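Local coordinates for OsmC family peroxiredoxin (Aquifex aeolicus, PDB 2EGT), which is probably a thiol-dependent peroxidase of the OsmC family, reducing organic hydroperoxides through a pair of cysteines, at residues 67-72 with 82-87; 97-102 with 124-129. One frame throughout, in Å; residues are numbered along the deposited sequence.

Interaction 1: 67-72 with 82-87; sequences FLKGKR and EIEIKY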
loop_
_atom_site.group_PDB
_atom_site.type_symbol
_atom_site.label_atom_id
_atom_site.label_comp_id
_atom_site.label_asym_id
_atom_site.label_seq_id
_atom_site.Cartn_x
_atom_site.Cartn_y
_atom_site.Cartn_z
ATOM N N PHE A 67 -10.954 0.898 -10.962
ATOM C CA PHE A 67 -9.809 0.699 -11.831
ATOM C C PHE A 67 -8.741 1.730 -11.503
ATOM O O PHE A 67 -8.998 2.937 -11.520
ATOM C CB PHE A 67 -10.248 0.833 -13.291
ATOM C CG PHE A 67 -11.360 -0.103 -13.673
ATOM C CD1 PHE A 67 -11.083 -1.387 -14.128
ATOM C CD2 PHE A 67 -12.687 0.287 -13.539
ATOM C CE1 PHE A 67 -12.116 -2.269 -14.445
ATOM C CE2 PHE A 67 -13.727 -0.588 -13.852
ATOM C CZ PHE A 67 -13.442 -1.866 -14.304
ATOM N N LEU A 68 -7.543 1.254 -11.185
ATOM C CA LEU A 68 -6.448 2.155 -10.864
ATOM C C LEU A 68 -5.278 1.930 -11.807
ATOM O O LEU A 68 -4.914 0.789 -12.113
ATOM C CB LEU A 68 -5.982 1.967 -9.414
ATOM C CG LEU A 68 -7.013 2.223 -8.312
ATOM C CD1 LEU A 68 -7.725 0.918 -7.986
ATOM C CD2 LEU A 68 -6.324 2.757 -7.063
ATOM N N LYS A 69 -4.703 3.031 -12.272
ATOM C CA LYS A 69 -3.560 2.986 -13.168
ATOM C C LYS A 69 -2.536 4.001 -12.678
ATOM O O LYS A 69 -2.847 5.183 -12.519
ATOM C CB LYS A 69 -3.988 3.313 -14.602
ATOM C CG LYS A 69 -2.825 3.639 -15.527
ATOM C CD LYS A 69 -3.281 3.913 -16.955
ATOM C CE LYS A 69 -3.724 2.639 -17.652
ATOM N NZ LYS A 69 -4.039 2.879 -19.094
ATOM N N GLY A 70 -1.322 3.528 -12.425
ATOM C CA GLY A 70 -0.270 4.405 -11.951
ATOM C C GLY A 70 0.859 4.530 -12.955
ATOM O O GLY A 70 1.398 3.533 -13.429
ATOM N N LYS A 71 1.215 5.770 -13.270
ATOM C CA LYS A 71 2.280 6.077 -14.219
ATOM C C LYS A 71 3.507 6.442 -13.384
ATOM O O LYS A 71 3.504 7.453 -12.687
ATOM C CB LYS A 71 1.839 7.268 -15.083
ATOM C CG LYS A 71 2.625 7.519 -16.360
ATOM C CD LYS A 71 2.069 8.770 -17.048
ATOM C CE LYS A 71 2.786 9.101 -18.351
ATOM N NZ LYS A 71 2.501 8.109 -19.423
ATOM N N ARG A 72 4.544 5.616 -13.448
ATOM C CA ARG A 72 5.757 5.846 -12.671
ATOM C C ARG A 72 6.769 6.731 -13.382
ATOM O O ARG A 72 6.936 6.651 -14.601
ATOM C CB ARG A 72 6.436 4.517 -12.335
ATOM C CG ARG A 72 5.564 3.532 -11.581
ATOM C CD ARG A 72 6.342 2.272 -11.225
ATOM N NE ARG A 72 7.345 2.504 -10.187
ATOM C CZ ARG A 72 8.099 1.545 -9.657
ATOM N NH1 ARG A 72 7.967 0.290 -10.074
ATOM N NH2 ARG A 72 8.967 1.828 -8.693
ATOM N N GLU A 82 1.517 10.142 -11.393
ATOM C CA GLU A 82 0.077 10.311 -11.409
ATOM C C GLU A 82 -0.640 8.979 -11.297
ATOM O O GLU A 82 -0.134 7.939 -11.724
ATOM C CB GLU A 82 -0.369 11.046 -12.670
ATOM C CG GLU A 82 -0.124 10.312 -13.962
ATOM C CD GLU A 82 -0.616 11.109 -15.153
ATOM O OE1 GLU A 82 -0.080 12.214 -15.384
ATOM O OE2 GLU A 82 -1.543 10.637 -15.850
ATOM N N ILE A 83 -1.824 9.026 -10.706
ATOM C CA ILE A 83 -2.629 7.838 -10.521
ATOM C C ILE A 83 -4.038 8.133 -11.009
ATOM O O ILE A 83 -4.668 9.100 -10.572
ATOM C CB ILE A 83 -2.694 7.439 -9.030
ATOM C CG1 ILE A 83 -1.281 7.233 -8.478
ATOM C CG2 ILE A 83 -3.508 6.163 -8.868
ATOM C CD1 ILE A 83 -1.248 6.938 -6.981
ATOM N N GLU A 84 -4.522 7.310 -11.931
ATOM C CA GLU A 84 -5.866 7.474 -12.455
ATOM C C GLU A 84 -6.749 6.477 -11.724
ATOM O O GLU A 84 -6.411 5.292 -11.636
ATOM C CB GLU A 84 -5.907 7.178 -13.955
ATOM C CG GLU A 84 -7.299 7.328 -14.555
ATOM C CD GLU A 84 -7.385 6.840 -15.990
ATOM O OE1 GLU A 84 -7.179 5.628 -16.222
ATOM O OE2 GLU A 84 -7.660 7.668 -16.886
ATOM N N ILE A 85 -7.869 6.954 -11.197
ATOM C CA ILE A 85 -8.787 6.085 -10.480
ATOM C C ILE A 85 -10.182 6.229 -11.060
ATOM O O ILE A 85 -10.740 7.329 -11.086
ATOM C CB ILE A 85 -8.854 6.434 -8.973
ATOM C CG1 ILE A 85 -7.446 6.501 -8.381
ATOM C CG2 ILE A 85 -9.678 5.382 -8.241
ATOM C CD1 ILE A 85 -7.415 6.865 -6.897
ATOM N N LYS A 86 -10.748 5.125 -11.535
ATOM C CA LYS A 86 -12.091 5.167 -12.091
ATOM C C LYS A 86 -13.029 4.304 -11.251
ATOM O O LYS A 86 -12.785 3.111 -11.061
ATOM C CB LYS A 86 -12.080 4.683 -13.545
ATOM C CG LYS A 86 -13.383 4.948 -14.289
ATOM C CD LYS A 86 -13.115 5.364 -15.735
ATOM C CE LYS A 86 -14.340 6.013 -16.373
ATOM N NZ LYS A 86 -14.038 6.592 -17.721
ATOM N N TYR A 87 -14.093 4.923 -10.741
ATOM C CA TYR A 87 -15.085 4.227 -9.922
ATOM C C TYR A 87 -16.335 3.957 -10.747
ATOM O O TYR A 87 -16.856 4.855 -11.414
ATOM C CB TYR A 87 -15.506 5.082 -8.724
ATOM C CG TYR A 87 -14.397 5.495 -7.791
ATOM C CD1 TYR A 87 -14.194 4.834 -6.581
ATOM C CD2 TYR A 87 -13.563 6.569 -8.104
ATOM C CE1 TYR A 87 -13.195 5.235 -5.703
ATOM C CE2 TYR A 87 -12.562 6.975 -7.235
ATOM C CZ TYR A 87 -12.383 6.306 -6.037
ATOM O OH TYR A 87 -11.385 6.710 -5.177
HETATM O O HOH W 1 -7.938 3.403 -14.508
#

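Interaction 2: 97-102 with 124-129; sequences ALEQAV and ISWEVK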
loop_
_atom_site.group_PDB
_atom_site.type_symbol
_atom_site.label_atom_id
_atom_site.label_comp_id
_atom_site.label_asym_id
_atom_site.label_seq_id
_atom_site.Cartn_x
_atom_site.Cartn_y
_atom_site.Cartn_z
ATOM N N ALA A 97 -24.957 10.887 -6.029
ATOM C CA ALA A 97 -24.618 10.192 -4.791
ATOM C C ALA A 97 -23.202 9.640 -4.925
ATOM O O ALA A 97 -22.387 9.752 -4.009
ATOM C CB ALA A 97 -25.604 9.059 -4.536
ATOM N N LEU A 98 -22.913 9.042 -6.077
ATOM C CA LEU A 98 -21.588 8.494 -6.329
ATOM C C LEU A 98 -20.580 9.637 -6.321
ATOM O O LEU A 98 -19.484 9.511 -5.770
ATOM C CB LEU A 98 -21.556 7.768 -7.678
ATOM C CG LEU A 98 -20.212 7.143 -8.066
ATOM C CD1 LEU A 98 -19.747 6.207 -6.959
ATOM C CD2 LEU A 98 -20.346 6.389 -9.380
ATOM N N GLU A 99 -20.956 10.761 -6.922
ATOM C CA GLU A 99 -20.074 11.919 -6.962
ATOM C C GLU A 99 -19.700 12.386 -5.556
ATOM O O GLU A 99 -18.532 12.626 -5.267
ATOM C CB GLU A 99 -20.732 13.075 -7.722
ATOM C CG GLU A 99 -19.919 14.360 -7.675
ATOM C CD GLU A 99 -20.512 15.467 -8.526
ATOM O OE1 GLU A 99 -21.717 15.758 -8.371
ATOM O OE2 GLU A 99 -19.770 16.050 -9.343
ATOM N N GLN A 100 -20.698 12.527 -4.686
ATOM C CA GLN A 100 -20.444 12.967 -3.316
ATOM C C GLN A 100 -19.624 11.927 -2.549
ATOM O O GLN A 100 -18.731 12.276 -1.781
ATOM C CB GLN A 100 -21.765 13.221 -2.588
ATOM C CG GLN A 100 -22.671 14.221 -3.295
ATOM C CD GLN A 100 -24.040 14.337 -2.648
ATOM O OE1 GLN A 100 -24.673 13.331 -2.325
ATOM N NE2 GLN A 100 -24.511 15.570 -2.470
ATOM N N ALA A 101 -19.932 10.652 -2.759
ATOM C CA ALA A 101 -19.208 9.581 -2.074
ATOM C C ALA A 101 -17.734 9.606 -2.469
ATOM O O ALA A 101 -16.846 9.536 -1.613
ATOM C CB ALA A 101 -19.820 8.230 -2.420
ATOM N N VAL A 102 -17.479 9.709 -3.768
ATOM C CA VAL A 102 -16.115 9.750 -4.277
ATOM C C VAL A 102 -15.361 10.986 -3.791
ATOM O O VAL A 102 -14.184 10.907 -3.447
ATOM C CB VAL A 102 -16.107 9.721 -5.819
ATOM C CG1 VAL A 102 -14.708 10.000 -6.345
ATOM C CG2 VAL A 102 -16.593 8.363 -6.307
ATOM N N ILE A 124 -9.316 11.485 -11.065
ATOM C CA ILE A 124 -10.495 10.740 -10.649
ATOM C C ILE A 124 -11.715 10.914 -11.541
ATOM O O ILE A 124 -12.067 12.030 -11.910
ATOM C CB ILE A 124 -10.909 11.165 -9.220
ATOM C CG1 ILE A 124 -9.713 11.061 -8.273
ATOM C CG2 ILE A 124 -12.077 10.318 -8.738
ATOM C CD1 ILE A 124 -9.115 9.677 -8.180
ATOM N N SER A 125 -12.362 9.801 -11.869
ATOM C CA SER A 125 -13.573 9.819 -12.679
ATOM C C SER A 125 -14.506 8.746 -12.124
ATOM O O SER A 125 -14.060 7.812 -11.459
ATOM C CB SER A 125 -13.252 9.546 -14.154
ATOM O OG SER A 125 -12.679 8.265 -14.331
ATOM N N TRP A 126 -15.800 8.885 -12.382
ATOM C CA TRP A 126 -16.768 7.920 -11.878
ATOM C C TRP A 126 -17.973 7.818 -12.798
ATOM O O TRP A 126 -18.254 8.731 -13.576
ATOM C CB TRP A 126 -17.240 8.344 -10.488
ATOM C CG TRP A 126 -17.883 9.697 -10.491
ATOM C CD1 TRP A 126 -19.174 9.996 -10.829
ATOM C CD2 TRP A 126 -17.244 10.946 -10.209
ATOM N NE1 TRP A 126 -19.377 11.354 -10.777
ATOM C CE2 TRP A 126 -18.208 11.962 -10.400
ATOM C CE3 TRP A 126 -15.949 11.307 -9.818
ATOM C CZ2 TRP A 126 -17.916 13.317 -10.212
ATOM C CZ3 TRP A 126 -15.658 12.656 -9.632
ATOM C CH2 TRP A 126 -16.640 13.644 -9.830
ATOM N N GLU A 127 -18.687 6.707 -12.698
ATOM C CA GLU A 127 -19.870 6.504 -13.512
ATOM C C GLU A 127 -20.752 5.427 -12.914
ATOM O O GLU A 127 -20.277 4.547 -12.192
ATOM C CB GLU A 127 -19.477 6.125 -14.938
ATOM C CG GLU A 127 -18.584 4.911 -15.035
ATOM C CD GLU A 127 -18.189 4.602 -16.466
ATOM O OE1 GLU A 127 -19.088 4.298 -17.276
ATOM O OE2 GLU A 127 -16.980 4.667 -16.779
ATOM N N VAL A 128 -22.042 5.509 -13.221
ATOM C CA VAL A 128 -23.015 4.553 -12.725
ATOM C C VAL A 128 -23.578 3.699 -13.849
ATOM O O VAL A 128 -23.894 4.197 -14.933
ATOM C CB VAL A 128 -24.194 5.270 -12.028
ATOM C CG1 VAL A 128 -25.252 4.263 -11.614
ATOM C CG2 VAL A 128 -23.690 6.035 -10.814
ATOM N N LYS A 129 -23.679 2.404 -13.586
ATOM C CA LYS A 129 -24.243 1.464 -14.537
ATOM C C LYS A 129 -25.586 1.117 -13.906
ATOM O O LYS A 129 -25.664 0.258 -13.026
ATOM C CB LYS A 129 -23.358 0.220 -14.647
ATOM C CG LYS A 129 -23.828 -0.804 -15.672
ATOM C CD LYS A 129 -22.866 -1.983 -15.740
ATOM C CE LYS A 129 -23.309 -3.021 -16.759
ATOM N NZ LYS A 129 -22.374 -4.185 -16.787
#

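Interaction 1: 67-72 with 82-87
Lys71 and Glu82 lie side by side on one face of an antiparallel strand pair, and their aliphatic parts do the touching: Lys71 CB is 3.8 Å from Glu82 CG. Glu82 holds CG between its own backbone N and carbonyl carbon (chi1 65°), and its carboxylate forms a salt bridge with Lys123 rather than with Lys71, whose NZ stays 6.0 Å from Glu82 OE2. On the same face Glu84 runs out fully extended, CG opposite the backbone N (chi1 180°). A water donates to Glu84 OE1 at 2.9 Å and, weakly, to Phe67 O. The edge of the Phe67 ring comes near Lys86 O, with CD2 at 3.8 Å. On the other face Leu68 and Ile85 point the same way, Leu68 CD2 meeting Ile85 CG1 at 4.1 Å, and both are buried; Leu68 packs on Ile42 of helix 34-56, as does Ile83. Five backbone hydrogen bonds set the register, including Lys86 N to Phe67 O at 2.8 Å. The second subunit continues the sheet beyond Phe67-Gly70. Axes 169° apart and alternating faces show an antiparallel ladder; as strand 80-90 directly follows strand 60-72, the pair is a beta hairpin within the sheet backing the central helix of an OsmC-like fold.

Interaction 2: 97-102 with 124-129
Glu99 lies across the indole of Trp126, its CA over one face at 4.1 Å from the centroid of the five-membered ring and 22° off the normal, a CH-pi contact. Glu99 CG comes to 3.4 Å from Trp126 CZ2, and the carboxylate plane is turned 56° from the ring; its OE1 is bridged to Lys96. With CG between its backbone N and carbonyl carbon (chi1 60°), on a CB already pointing to the helix, Trp126 raises its indole as the main bump. Leu98 slides past its base the opposite way: CD2 fits between Trp126 CB at 3.8 Å and Val128 CG2 at 3.7 Å, and approaches Glu127 O. One helical turn on, Val102 CG1 fills the hollow between Ile124 CG2 (3.6 Å) and Trp126 CE3 (3.9 Å). With an alanine in place of Trp126, Glu99 would probably lose the ring face beneath its CA and the CZ2 corner next to its CG, and a gap is likely to open between Leu98 and Val102. No hydrogen bond joins the segments, so helix 95-109 meets strand 121-130 here by shape and apolar contact, which implies cohesion by close fit rather than directed polar bonds.

How the interactions relate
Both contacts involve the same mixed sheet, in which strand 80-90 of interaction 1 runs parallel to strand 121-130 of interaction 2. Their centres are 15 Å apart, yet they touch directly: Tyr87 N lies 3.0 Å from Ser125 O and Tyr87 O 2.9 Å from Glu127 N, both probable hydrogen bonds. Interaction 1 joins strand to strand through the backbone, with a buried apolar face and a mostly charged outer one that also carries Phe67; interaction 2 lays a helix on the sheet mainly through side chains. Each is partly buried. Ile85, buried in interaction 1, packs on Ile124 of interaction 2, joining the two apolar layers. Interaction 1 adjoins the second subunit; interaction 2 does not.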